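Local coordinates for RagA protein (Porphyromonas gingivalis, PDB 6SLN) that probably imports nutrients, likely peptides, across the outer membrane as a TonB-dependent beta-barrel transporter, at residues Gln207-Lys212 and Ser326-Ile331; Leu353-Arg358 and Val365-Ser370; Glu361-Gly366 and Ala448-Ile453; Ala460-Asp465 and Lys499-Thr504. All blocks are in the same frame, centred on the assembly; numbering follows the deposited sequence.

Interaction 1: Gln207-Lys212 and Ser326-Ile331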
# COMPACT_ATOMS: atom_id res chain seq x y z
N GLN A 207 35.03 3.60 -10.48
CA GLN A 207 35.16 5.02 -10.76
C GLN A 207 34.60 5.33 -12.14
O GLN A 207 35.12 4.82 -13.14
CB GLN A 207 36.60 5.50 -10.65
CG GLN A 207 36.68 7.00 -10.67
CD GLN A 207 38.09 7.51 -10.62
OE1 GLN A 207 39.04 6.72 -10.54
NE2 GLN A 207 38.25 8.83 -10.67
N THR A 208 33.59 6.19 -12.18
CA THR A 208 32.95 6.57 -13.42
C THR A 208 33.78 7.62 -14.17
O THR A 208 34.77 8.16 -13.66
CB THR A 208 31.53 7.09 -13.14
OG1 THR A 208 31.59 8.32 -12.42
CG2 THR A 208 30.73 6.07 -12.32
N LYS A 209 33.37 7.92 -15.40
CA LYS A 209 34.20 8.72 -16.29
C LYS A 209 33.99 10.21 -16.08
O LYS A 209 32.89 10.68 -15.77
CB LYS A 209 33.89 8.38 -17.75
CG LYS A 209 34.43 7.04 -18.21
CD LYS A 209 33.72 6.54 -19.46
CE LYS A 209 34.52 5.42 -20.14
NZ LYS A 209 33.69 4.54 -21.02
N LYS A 210 35.08 10.96 -16.25
CA LYS A 210 35.07 12.42 -16.27
C LYS A 210 35.50 12.88 -17.66
O LYS A 210 36.18 12.15 -18.39
CB LYS A 210 36.00 13.02 -15.21
CG LYS A 210 36.08 12.23 -13.91
CD LYS A 210 34.73 12.11 -13.21
CE LYS A 210 34.88 11.53 -11.80
NZ LYS A 210 33.69 10.70 -11.45
N GLY A 211 35.14 14.11 -18.01
CA GLY A 211 35.48 14.62 -19.33
C GLY A 211 36.94 15.06 -19.43
O GLY A 211 37.41 15.87 -18.63
N LYS A 212 37.64 14.53 -20.42
CA LYS A 212 38.94 15.07 -20.79
C LYS A 212 38.77 16.51 -21.23
O LYS A 212 37.94 16.82 -22.09
CB LYS A 212 39.55 14.23 -21.92
CG LYS A 212 40.78 14.85 -22.55
CD LYS A 212 40.51 15.31 -23.98
CE LYS A 212 41.79 15.34 -24.82
NZ LYS A 212 41.51 16.00 -26.11
N SER A 326 35.04 20.14 -16.02
CA SER A 326 34.76 18.91 -16.75
C SER A 326 33.28 18.55 -16.65
O SER A 326 32.56 19.00 -15.75
CB SER A 326 35.63 17.76 -16.22
OG SER A 326 35.03 16.50 -16.47
N TYR A 327 32.83 17.72 -17.59
CA TYR A 327 31.49 17.15 -17.54
C TYR A 327 31.51 15.79 -18.23
O TYR A 327 32.37 15.53 -19.07
CB TYR A 327 30.44 18.06 -18.20
CG TYR A 327 30.62 18.21 -19.70
CD1 TYR A 327 31.53 19.12 -20.22
CD2 TYR A 327 29.88 17.44 -20.59
CE1 TYR A 327 31.71 19.25 -21.59
CE2 TYR A 327 30.06 17.56 -21.97
CZ TYR A 327 30.97 18.47 -22.46
OH TYR A 327 31.15 18.61 -23.82
N TYR A 328 30.56 14.94 -17.86
CA TYR A 328 30.34 13.70 -18.60
C TYR A 328 28.85 13.37 -18.49
O TYR A 328 28.35 13.09 -17.39
CB TYR A 328 31.22 12.56 -18.06
CG TYR A 328 30.89 11.18 -18.62
CD1 TYR A 328 31.56 10.68 -19.73
CD2 TYR A 328 29.90 10.39 -18.03
CE1 TYR A 328 31.26 9.42 -20.23
CE2 TYR A 328 29.59 9.14 -18.52
CZ TYR A 328 30.27 8.66 -19.62
OH TYR A 328 29.94 7.40 -20.10
N ALA A 329 28.15 13.40 -19.62
CA ALA A 329 26.74 13.06 -19.66
C ALA A 329 26.54 11.73 -20.37
O ALA A 329 27.39 11.29 -21.15
CB ALA A 329 25.91 14.15 -20.38
N SER A 330 25.41 11.10 -20.08
CA SER A 330 25.08 9.81 -20.66
C SER A 330 23.58 9.56 -20.54
O SER A 330 22.98 9.86 -19.50
CB SER A 330 25.84 8.69 -19.95
OG SER A 330 26.10 7.64 -20.86
N ILE A 331 22.99 9.03 -21.61
CA ILE A 331 21.68 8.39 -21.54
C ILE A 331 21.76 7.07 -22.29
O ILE A 331 22.46 6.97 -23.30
CB ILE A 331 20.53 9.27 -22.09
CG1 ILE A 331 20.76 9.63 -23.56
CG2 ILE A 331 20.39 10.55 -21.28
CD1 ILE A 331 19.80 10.68 -24.07

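Interaction 2: Leu353-Arg358 and Val365-Ser370. With C8E ((hydroxyethyloxy)tri(ethyloxy)octane), chain J.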
# COMPACT_ATOMS: atom_id res chain seq x y z
N LEU A 353 24.86 12.42 -15.20
CA LEU A 353 25.58 13.68 -15.40
C LEU A 353 26.70 13.73 -14.37
O LEU A 353 26.44 13.79 -13.17
CB LEU A 353 24.65 14.89 -15.27
CG LEU A 353 25.39 16.20 -15.51
CD1 LEU A 353 26.10 16.17 -16.85
CD2 LEU A 353 24.47 17.41 -15.41
N ASN A 354 27.94 13.69 -14.85
CA ASN A 354 29.12 13.85 -14.02
C ASN A 354 29.69 15.24 -14.25
O ASN A 354 29.82 15.68 -15.40
CB ASN A 354 30.17 12.80 -14.34
CG ASN A 354 29.97 11.50 -13.59
OD1 ASN A 354 28.94 11.28 -12.95
ND2 ASN A 354 30.95 10.62 -13.69
N PHE A 355 30.04 15.93 -13.17
CA PHE A 355 30.41 17.33 -13.23
C PHE A 355 31.53 17.59 -12.24
O PHE A 355 31.60 16.95 -11.18
CB PHE A 355 29.19 18.19 -12.93
CG PHE A 355 29.50 19.55 -12.44
CD1 PHE A 355 30.07 20.49 -13.29
CD2 PHE A 355 29.17 19.92 -11.15
CE1 PHE A 355 30.35 21.77 -12.84
CE2 PHE A 355 29.44 21.20 -10.69
CZ PHE A 355 30.03 22.12 -11.54
N GLU A 356 32.42 18.52 -12.59
CA GLU A 356 33.57 18.87 -11.76
C GLU A 356 34.08 20.23 -12.21
O GLU A 356 34.14 20.50 -13.41
CB GLU A 356 34.68 17.82 -11.88
CG GLU A 356 35.79 17.93 -10.85
CD GLU A 356 36.45 16.59 -10.52
OE1 GLU A 356 35.80 15.53 -10.72
OE2 GLU A 356 37.62 16.60 -10.07
N SER A 357 34.43 21.08 -11.25
CA SER A 357 34.87 22.42 -11.62
C SER A 357 35.77 23.00 -10.55
O SER A 357 35.52 22.82 -9.35
CB SER A 357 33.69 23.36 -11.85
OG SER A 357 34.16 24.67 -12.13
N ARG A 358 36.80 23.72 -10.99
CA ARG A 358 37.59 24.58 -10.11
C ARG A 358 36.99 25.98 -10.19
O ARG A 358 37.10 26.66 -11.21
CB ARG A 358 39.07 24.57 -10.50
CG ARG A 358 39.94 25.39 -9.58
CD ARG A 358 41.35 24.83 -9.47
NE ARG A 358 41.37 23.49 -8.90
CZ ARG A 358 41.28 23.20 -7.60
NH1 ARG A 358 41.14 24.17 -6.70
NH2 ARG A 358 41.32 21.93 -7.20
N VAL A 365 34.56 21.94 -6.82
CA VAL A 365 33.35 21.19 -6.49
C VAL A 365 33.00 20.22 -7.63
O VAL A 365 33.59 20.26 -8.71
CB VAL A 365 32.15 22.12 -6.18
CG1 VAL A 365 32.55 23.20 -5.21
CG2 VAL A 365 31.59 22.71 -7.47
N GLY A 366 32.02 19.35 -7.36
CA GLY A 366 31.58 18.38 -8.36
C GLY A 366 30.38 17.58 -7.90
O GLY A 366 30.04 17.54 -6.71
N ALA A 367 29.72 16.95 -8.86
CA ALA A 367 28.61 16.05 -8.59
C ALA A 367 28.66 14.86 -9.55
O ALA A 367 29.08 15.00 -10.71
CB ALA A 367 27.25 16.75 -8.68
N ASN A 368 28.25 13.69 -9.06
CA ASN A 368 28.31 12.50 -9.90
C ASN A 368 26.92 11.89 -10.00
O ASN A 368 26.70 10.74 -9.59
CB ASN A 368 29.32 11.49 -9.34
CG ASN A 368 30.77 11.98 -9.43
OD1 ASN A 368 31.36 12.06 -10.51
ND2 ASN A 368 31.34 12.33 -8.28
N LEU A 369 25.99 12.64 -10.57
CA LEU A 369 24.58 12.27 -10.53
C LEU A 369 24.23 11.11 -11.47
O LEU A 369 24.75 11.01 -12.58
CB LEU A 369 23.72 13.48 -10.87
CG LEU A 369 24.14 14.67 -10.04
CD1 LEU A 369 23.67 16.01 -10.63
CD2 LEU A 369 23.66 14.44 -8.63
N SER A 370 23.33 10.24 -11.01
CA SER A 370 22.88 9.11 -11.80
C SER A 370 21.44 8.78 -11.46
O SER A 370 20.96 9.06 -10.36
CB SER A 370 23.78 7.88 -11.59
OG SER A 370 23.69 7.41 -10.25
C1 C8E J . 22.02 14.62 -20.44
C2 C8E J . 21.06 13.94 -19.45
C3 C8E J . 21.63 13.73 -18.03
C4 C8E J . 20.62 12.99 -17.13
C5 C8E J . 21.14 12.64 -15.73
C6 C8E J . 20.02 12.38 -14.71
C7 C8E J . 20.57 11.80 -13.41
C8 C8E J . 19.49 11.48 -12.37
O9 C8E J . 19.49 12.45 -11.34
C10 C8E J . 18.36 12.40 -10.48
C11 C8E J . 17.65 13.76 -10.41
O12 C8E J . 17.98 14.54 -9.27
C13 C8E J . 18.38 15.87 -9.62
C14 C8E J . 18.98 16.64 -8.43
O15 C8E J . 20.17 17.32 -8.79
C16 C8E J . 21.14 17.42 -7.75
C17 C8E J . 21.81 18.80 -7.79
O18 C8E J . 22.72 18.98 -6.71
C19 C8E J . 24.08 19.12 -7.09
C20 C8E J . 24.78 20.26 -6.33
O21 C8E J . 26.12 19.93 -6.01

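Interaction 3: Glu361-Gly366 and Ala448-Ile453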
# COMPACT_ATOMS: atom_id res chain seq x y z
N GLU A 361 40.88 29.59 -6.83
CA GLU A 361 42.15 28.95 -6.49
C GLU A 361 42.00 27.96 -5.34
O GLU A 361 42.73 26.96 -5.29
CB GLU A 361 43.19 30.02 -6.17
CG GLU A 361 43.30 31.09 -7.24
CD GLU A 361 44.45 32.05 -6.99
OE1 GLU A 361 44.53 33.09 -7.68
OE2 GLU A 361 45.28 31.76 -6.09
N TRP A 362 41.06 28.19 -4.41
CA TRP A 362 40.99 27.40 -3.19
C TRP A 362 39.81 26.43 -3.13
O TRP A 362 39.69 25.68 -2.16
CB TRP A 362 40.94 28.32 -1.97
CG TRP A 362 39.86 29.38 -2.00
CD1 TRP A 362 39.98 30.66 -2.47
CD2 TRP A 362 38.51 29.25 -1.52
NE1 TRP A 362 38.78 31.33 -2.32
CE2 TRP A 362 37.87 30.48 -1.74
CE3 TRP A 362 37.78 28.20 -0.93
CZ2 TRP A 362 36.53 30.70 -1.40
CZ3 TRP A 362 36.46 28.42 -0.59
CH2 TRP A 362 35.85 29.66 -0.83
N LEU A 363 38.94 26.40 -4.14
CA LEU A 363 37.75 25.57 -4.07
C LEU A 363 37.54 24.84 -5.39
O LEU A 363 37.64 25.43 -6.47
CB LEU A 363 36.50 26.40 -3.73
CG LEU A 363 35.14 25.69 -3.86
CD1 LEU A 363 35.01 24.58 -2.81
CD2 LEU A 363 33.98 26.67 -3.76
N LYS A 364 37.23 23.55 -5.30
CA LYS A 364 36.84 22.74 -6.44
C LYS A 364 35.63 21.91 -6.03
O LYS A 364 35.68 21.27 -4.97
CB LYS A 364 38.00 21.84 -6.89
CG LYS A 364 37.70 20.93 -8.08
CD LYS A 364 38.35 19.56 -7.92
CE LYS A 364 39.52 19.36 -8.89
NZ LYS A 364 39.79 17.91 -9.13
N VAL A 365 34.56 21.94 -6.82
CA VAL A 365 33.35 21.19 -6.49
C VAL A 365 33.00 20.22 -7.63
O VAL A 365 33.59 20.26 -8.71
CB VAL A 365 32.15 22.12 -6.18
CG1 VAL A 365 32.55 23.20 -5.21
CG2 VAL A 365 31.59 22.71 -7.47
N GLY A 366 32.02 19.35 -7.36
CA GLY A 366 31.58 18.38 -8.36
C GLY A 366 30.38 17.58 -7.90
O GLY A 366 30.04 17.54 -6.71
N ALA A 448 32.62 19.02 -2.02
CA ALA A 448 33.37 20.27 -2.00
C ALA A 448 34.81 19.97 -1.62
O ALA A 448 35.06 19.16 -0.72
CB ALA A 448 32.78 21.27 -1.01
N GLN A 449 35.76 20.61 -2.29
CA GLN A 449 37.17 20.44 -1.96
C GLN A 449 37.77 21.81 -1.67
O GLN A 449 37.91 22.64 -2.58
CB GLN A 449 37.93 19.71 -3.06
CG GLN A 449 38.80 18.62 -2.49
CD GLN A 449 39.65 17.93 -3.53
OE1 GLN A 449 39.36 16.81 -3.94
NE2 GLN A 449 40.71 18.61 -3.95
N ILE A 450 38.12 22.03 -0.41
CA ILE A 450 38.71 23.27 0.05
C ILE A 450 40.20 23.03 0.29
O ILE A 450 40.57 22.22 1.16
CB ILE A 450 38.03 23.78 1.34
CG1 ILE A 450 36.52 23.92 1.13
CG2 ILE A 450 38.64 25.09 1.75
CD1 ILE A 450 35.85 24.85 2.14
N THR A 451 41.05 23.71 -0.49
CA THR A 451 42.48 23.75 -0.21
C THR A 451 42.82 25.13 0.35
O THR A 451 42.95 26.10 -0.42
CB THR A 451 43.30 23.46 -1.47
OG1 THR A 451 42.69 24.07 -2.62
CG2 THR A 451 43.39 21.95 -1.70
N PRO A 452 42.94 25.28 1.68
CA PRO A 452 43.12 26.62 2.27
C PRO A 452 44.57 27.04 2.48
O PRO A 452 44.86 28.24 2.49
CB PRO A 452 42.39 26.49 3.61
CG PRO A 452 42.55 25.07 3.99
CD PRO A 452 42.62 24.27 2.70
N ILE A 453 45.47 26.07 2.69
CA ILE A 453 46.91 26.31 2.76
C ILE A 453 47.59 25.20 1.96
O ILE A 453 46.99 24.17 1.66
CB ILE A 453 47.46 26.35 4.20
CG1 ILE A 453 47.46 24.94 4.80
CG2 ILE A 453 46.65 27.32 5.08
CD1 ILE A 453 47.53 24.90 6.31

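Interaction 4: Ala460-Asp465 and Lys499-Thr504. With 3PE (1,2-Distearoyl-sn-glycerophosphoethanolamine), chain G; LMT (dodecyl-beta-D-maltoside), chain H.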
# COMPACT_ATOMS: atom_id res chain seq x y z
N ALA A 460 34.66 17.54 1.73
CA ALA A 460 33.33 17.19 2.18
C ALA A 460 32.59 16.53 1.01
O ALA A 460 32.62 17.05 -0.11
CB ALA A 460 32.57 18.42 2.68
N GLN A 461 31.96 15.40 1.27
CA GLN A 461 31.24 14.67 0.23
C GLN A 461 29.97 14.08 0.83
O GLN A 461 29.97 13.58 1.96
CB GLN A 461 32.12 13.57 -0.39
CG GLN A 461 31.34 12.61 -1.28
CD GLN A 461 32.15 12.08 -2.45
OE1 GLN A 461 31.92 12.47 -3.60
NE2 GLN A 461 33.09 11.19 -2.16
N ALA A 462 28.88 14.16 0.08
CA ALA A 462 27.60 13.78 0.64
C ALA A 462 26.73 13.28 -0.50
O ALA A 462 26.80 13.80 -1.62
CB ALA A 462 26.92 14.94 1.39
N GLY A 463 25.92 12.28 -0.21
CA GLY A 463 25.08 11.68 -1.22
C GLY A 463 23.92 10.95 -0.60
O GLY A 463 24.00 10.49 0.55
N VAL A 464 22.84 10.83 -1.35
CA VAL A 464 21.72 9.99 -0.98
C VAL A 464 21.32 9.21 -2.22
O VAL A 464 21.26 9.76 -3.32
CB VAL A 464 20.54 10.81 -0.41
CG1 VAL A 464 20.10 11.91 -1.38
CG2 VAL A 464 19.38 9.91 -0.03
N ASP A 465 21.13 7.91 -2.05
CA ASP A 465 20.64 7.03 -3.09
C ASP A 465 19.21 6.67 -2.73
O ASP A 465 18.96 6.17 -1.63
CB ASP A 465 21.50 5.77 -3.21
CG ASP A 465 22.82 6.04 -3.88
OD1 ASP A 465 23.16 7.23 -4.05
OD2 ASP A 465 23.51 5.07 -4.24
N LYS A 499 21.73 7.26 2.94
CA LYS A 499 22.47 8.51 3.03
C LYS A 499 23.91 8.24 3.42
O LYS A 499 24.22 7.25 4.09
CB LYS A 499 21.86 9.47 4.05
CG LYS A 499 20.41 9.82 3.83
CD LYS A 499 19.86 10.55 5.03
CE LYS A 499 18.43 10.11 5.32
NZ LYS A 499 17.96 10.69 6.61
N SER A 500 24.79 9.14 3.01
CA SER A 500 26.20 8.92 3.28
C SER A 500 26.96 10.24 3.26
O SER A 500 26.84 11.01 2.30
CB SER A 500 26.79 7.96 2.25
OG SER A 500 28.19 8.15 2.08
N PHE A 501 27.74 10.49 4.31
CA PHE A 501 28.60 11.66 4.39
C PHE A 501 30.01 11.22 4.76
O PHE A 501 30.19 10.43 5.69
CB PHE A 501 28.08 12.66 5.42
CG PHE A 501 26.60 12.84 5.38
CD1 PHE A 501 25.77 11.96 6.05
CD2 PHE A 501 26.03 13.91 4.71
CE1 PHE A 501 24.42 12.11 6.03
CE2 PHE A 501 24.67 14.07 4.70
CZ PHE A 501 23.86 13.16 5.36
N THR A 502 31.00 11.75 4.04
CA THR A 502 32.41 11.48 4.29
C THR A 502 33.17 12.79 4.31
O THR A 502 33.11 13.56 3.34
CB THR A 502 33.00 10.55 3.23
OG1 THR A 502 32.33 9.29 3.27
CG2 THR A 502 34.50 10.33 3.52
N ASN A 503 33.92 13.03 5.38
CA ASN A 503 34.58 14.30 5.61
C ASN A 503 36.03 14.03 6.01
O ASN A 503 36.28 13.37 7.02
CB ASN A 503 33.84 15.10 6.68
CG ASN A 503 32.47 15.52 6.22
OD1 ASN A 503 32.34 16.29 5.26
ND2 ASN A 503 31.42 15.02 6.87
N THR A 504 36.97 14.53 5.20
CA THR A 504 38.37 14.18 5.38
C THR A 504 39.25 15.41 5.27
O THR A 504 39.03 16.28 4.43
CB THR A 504 38.84 13.15 4.34
OG1 THR A 504 38.69 13.69 3.02
CG2 THR A 504 38.04 11.86 4.46
C1 3PE G . 25.06 11.42 13.74
C2 3PE G . 25.85 12.35 12.85
C3 3PE G . 27.36 12.08 13.04
O31 3PE G . 28.13 13.00 12.32
O32 3PE G . 29.28 13.59 14.15
C31 3PE G . 28.97 13.87 13.05
C32 3PE G . 29.46 15.19 12.43
C33 3PE G . 30.92 15.15 11.97
C34 3PE G . 31.39 16.56 11.59
C35 3PE G . 31.46 16.76 10.07
C36 3PE G . 32.68 17.62 9.71
C37 3PE G . 32.46 18.42 8.43
C38 3PE G . 33.73 19.23 8.12
C39 3PE G . 33.60 19.87 6.74
C3A 3PE G . 34.97 20.31 6.23
C3B 3PE G . 34.97 20.32 4.70
O21 3PE G . 25.38 12.08 11.55
O22 3PE G . 24.22 13.80 10.70
C21 3PE G . 25.24 13.20 10.71
C22 3PE G . 26.37 13.64 9.78
C23 3PE G . 25.98 14.87 8.95
C24 3PE G . 27.20 15.79 8.87
C25 3PE G . 27.60 16.13 7.43
C26 3PE G . 28.43 17.43 7.42
C27 3PE G . 28.58 17.93 5.98
C28 3PE G . 29.40 19.22 5.92
C29 3PE G . 29.64 19.65 4.46
C2A 3PE G . 29.63 21.18 4.30
C2B 3PE G . 30.72 21.72 3.35
C2C 3PE G . 30.15 22.87 2.49
C2D 3PE G . 31.18 23.55 1.57
C1B LMT H . 18.66 9.50 13.87
C2B LMT H . 17.53 8.70 13.09
C3B LMT H . 16.33 8.32 13.99
C4B LMT H . 16.88 7.69 15.28
C5B LMT H . 17.59 8.87 15.95
C6B LMT H . 17.81 8.65 17.45
O1B LMT H . 18.59 10.89 13.67
O2B LMT H . 17.13 9.43 11.99
O3B LMT H . 15.41 7.53 13.33
O4' LMT H . 15.89 7.17 16.08
O5B LMT H . 18.80 9.18 15.25
O6B LMT H . 17.31 9.73 18.18
C1' LMT H . 19.93 13.90 11.38
C2' LMT H . 20.39 12.53 10.84
C3' LMT H . 19.49 11.51 11.57
C4' LMT H . 19.73 11.52 13.09
C5' LMT H . 19.84 12.99 13.64
C6' LMT H . 20.59 13.10 14.96
O1' LMT H . 20.37 15.02 10.67
O2' LMT H . 20.15 12.38 9.49
O3' LMT H . 19.66 10.24 11.04
O5' LMT H . 20.37 13.99 12.74
O6' LMT H . 20.97 11.82 15.39
C1 LMT H . 21.40 14.95 9.68
C2 LMT H . 21.04 15.96 8.60
C3 LMT H . 21.81 15.88 7.30
C4 LMT H . 21.95 17.27 6.68
C5 LMT H . 23.35 17.48 6.14
C6 LMT H . 23.41 18.16 4.79
C7 LMT H . 24.81 18.00 4.24
C8 LMT H . 25.03 18.73 2.93
C9 LMT H . 26.43 18.50 2.39
C10 LMT H . 26.73 19.28 1.13
C11 LMT H . 28.02 18.78 0.51
C12 LMT H . 28.56 19.65 -0.58

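Interaction 1: Gln207-Lys212 and Ser326-Ile331
K209 reaches over the ring of Y328, beginning with its CB, which stands 3.9 Å from the centroid of the Y328 ring and 17° off its normal, a CH-pi contact displaced somewhat toward the rim. From there CG turns beside the lysine's own backbone N, and the extended chain crosses the tyrosine obliquely: CD passes 3.9 Å from Y328 CE1 and is equally near the phenolic oxygen. Beyond that the chain leads away from the tyrosine, and NZ is bound by the backbone carbonyl of N178. The phenol is held by D179, so lysine and tyrosine each have their polar end fixed in the same neighbouring loop. At the root of the ring, K209 O lies 3.4 Å from Y328 CB. Further along, G211 N donates to S326 OG at 2.8 Å with a bent N-H...O angle of 133°, while G211 CA rests 3.3 Å from Y327 O in a CA-H...O contact. The segment 207-212 leaves strand 203-208, in the small mixed sheet of the plug, and lies against the inner side of the barrel wall. Its partner strand 325-337 runs between strands 309-322 and 345-360, and Y327, directed away from the plug segment, packs on I359 of the second subunit.

Interaction 2: Leu353-Arg358 and Val365-Ser370
L353-R358 and V365-S370 run antiparallel, 175° between directions and 4.5 Å between axes, with L353/L369, F355/A367 and S357/V365 as hydrogen-bonded pairs alternating with the non-hydrogen-bonded pairs N354/N368 and E356/G366. The L369 N to L353 O bond is weak. F355 and V365 lie side by side and point the same way, F355 CE2 being 4.2 Å from V365 CG2. The phenylalanine gets there with CG anti to its backbone N (chi1 157°). Its CD2 approaches A367 CB at 4.5 Å. On the other face the amides of N354 and N368 stand nearly perpendicular, planes 82° apart, with N368 OD1 3.4 Å from N354 CG. Each amide is occupied elsewhere: N354 OD1 takes a bond from R352, its ND2 serves T208 and K209 O, and N368 OD1 accepts from K210. The detergent's ether tail passes the F355 face, its C16 lying 4.0 Å from L369 CD2, and the F355 ring meets Y327 of the second subunit. The two faces therefore differ in chemistry: one is mostly apolar, apart from S357, whose hydroxyl bonds T325, while the asparagine face turns polar groups toward T208, K209 and K210 at the end of strand 203-208 and just beyond it.

Interaction 3: Glu361-Gly366 and Ala448-Ile453
W362 and I450 lie side by side and point the same way, with W362 CE3 4.2 Å from I450 CG2. The indole is set there by a chi1 of 54°, which places CG between the backbone N and the carbonyl carbon; L363 CB sits over one face of the ring, toward its rim. L363 stretches across toward the other strand, its CD1 bridging two side chains at once: 4.3 Å from I450 CG1 and 4.4 Å from A448 CB. K364 and Q449 project from the opposite face of the sheet, with K364 CB 4.4 Å from Q449 CB. There the polar ends diverge, K364 NZ going to E356 in a salt bridge. Strands 363-377 and 435-450 are neighbouring antiparallel staves of the TonB-dependent receptor barrel, and the contact sits where one begins and the other runs out into a short turn, as at the periplasmic end of such barrels. K364 and Q449 form the hydrogen-bonded pair: K364 N donates to Q449 O at 2.9 Å, in the carbonyl plane, and Q449 N returns the bond. Past them W362 O is gripped by T451 N at 2.9 Å, with the donor tilted 27° from the carbonyl plane, and more weakly by T451 OG1. A448 belongs to the phospholipid pocket, whereas W362, L363 and V365 pack on V948, I219 and F318 of the second subunit.

Interaction 4: Ala460-Asp465 and Lys499-Thr504
A chi1 of -41° sets F501 CG beside the backbone N, and ring atom CD2 of F501 comes to 3.6 Å from A462 CB across the strands. N503 is turned in the same sense (chi1 -67°), with its amide reaching back so that OD1 lies 3.4 Å from A460 CB. In these positions both groups also meet lipid: C23 of the phospholipid stands 4.0 Å above the F501 ring plane, over its centre, and N503 ND2 is 3.6 Å from lipid C35 while also making a weak hydrogen bond to H523. A maltoside detergent approaches the same ring obliquely, its C5 lying 3.9 Å from F501 CE2, and its alkyl chain continues past A462. The two segments are adjacent antiparallel strands of a beta hairpin in the receptor barrel, and A460, F501 and N503, with A448, H523, Y525 and L570, make up the pocket seen for the phospholipid on the barrel's lipid-facing surface. Backbone bonds pair Q461 with T502 and G463 with S500; the straightest is T502 N to Q461 O, 3.0 Å with an angle of 170°. Further along the lipid-facing side V464 and K499 lie side by side, where V464 CG2 touches K499 CG at 4.0 Å before the lysine bends off to a salt bridge with E527. Across the sheet, on the face of Q461 and T502, the T502 hydroxyl is hydrogen-bonded to E524, and S500 meets M165 of the plug.

In the fold
From the N terminus, the chain leaves the plug sheet and interaction 1 sets 207-212 against the barrel strand 325-337, closing a loop of over a hundred residues. Interaction 2 then closes the short hairpin of 345-360 and 363-377; N354 joins it to interaction 1 through Y328 and T208. Interaction 3 begins on the strand where interaction 2 ends, sharing V365 and G366, and spans some eighty residues to pair 363-377 with 435-450. Interaction 4 closes the hairpin of 456-475 and 487-510, one strand further on, touching interaction 3 through A448 and A460. None nests; interactions 2 and 3 overlap, the rest run in series, tying plug to barrel, barrel to second subunit and barrel to lipid.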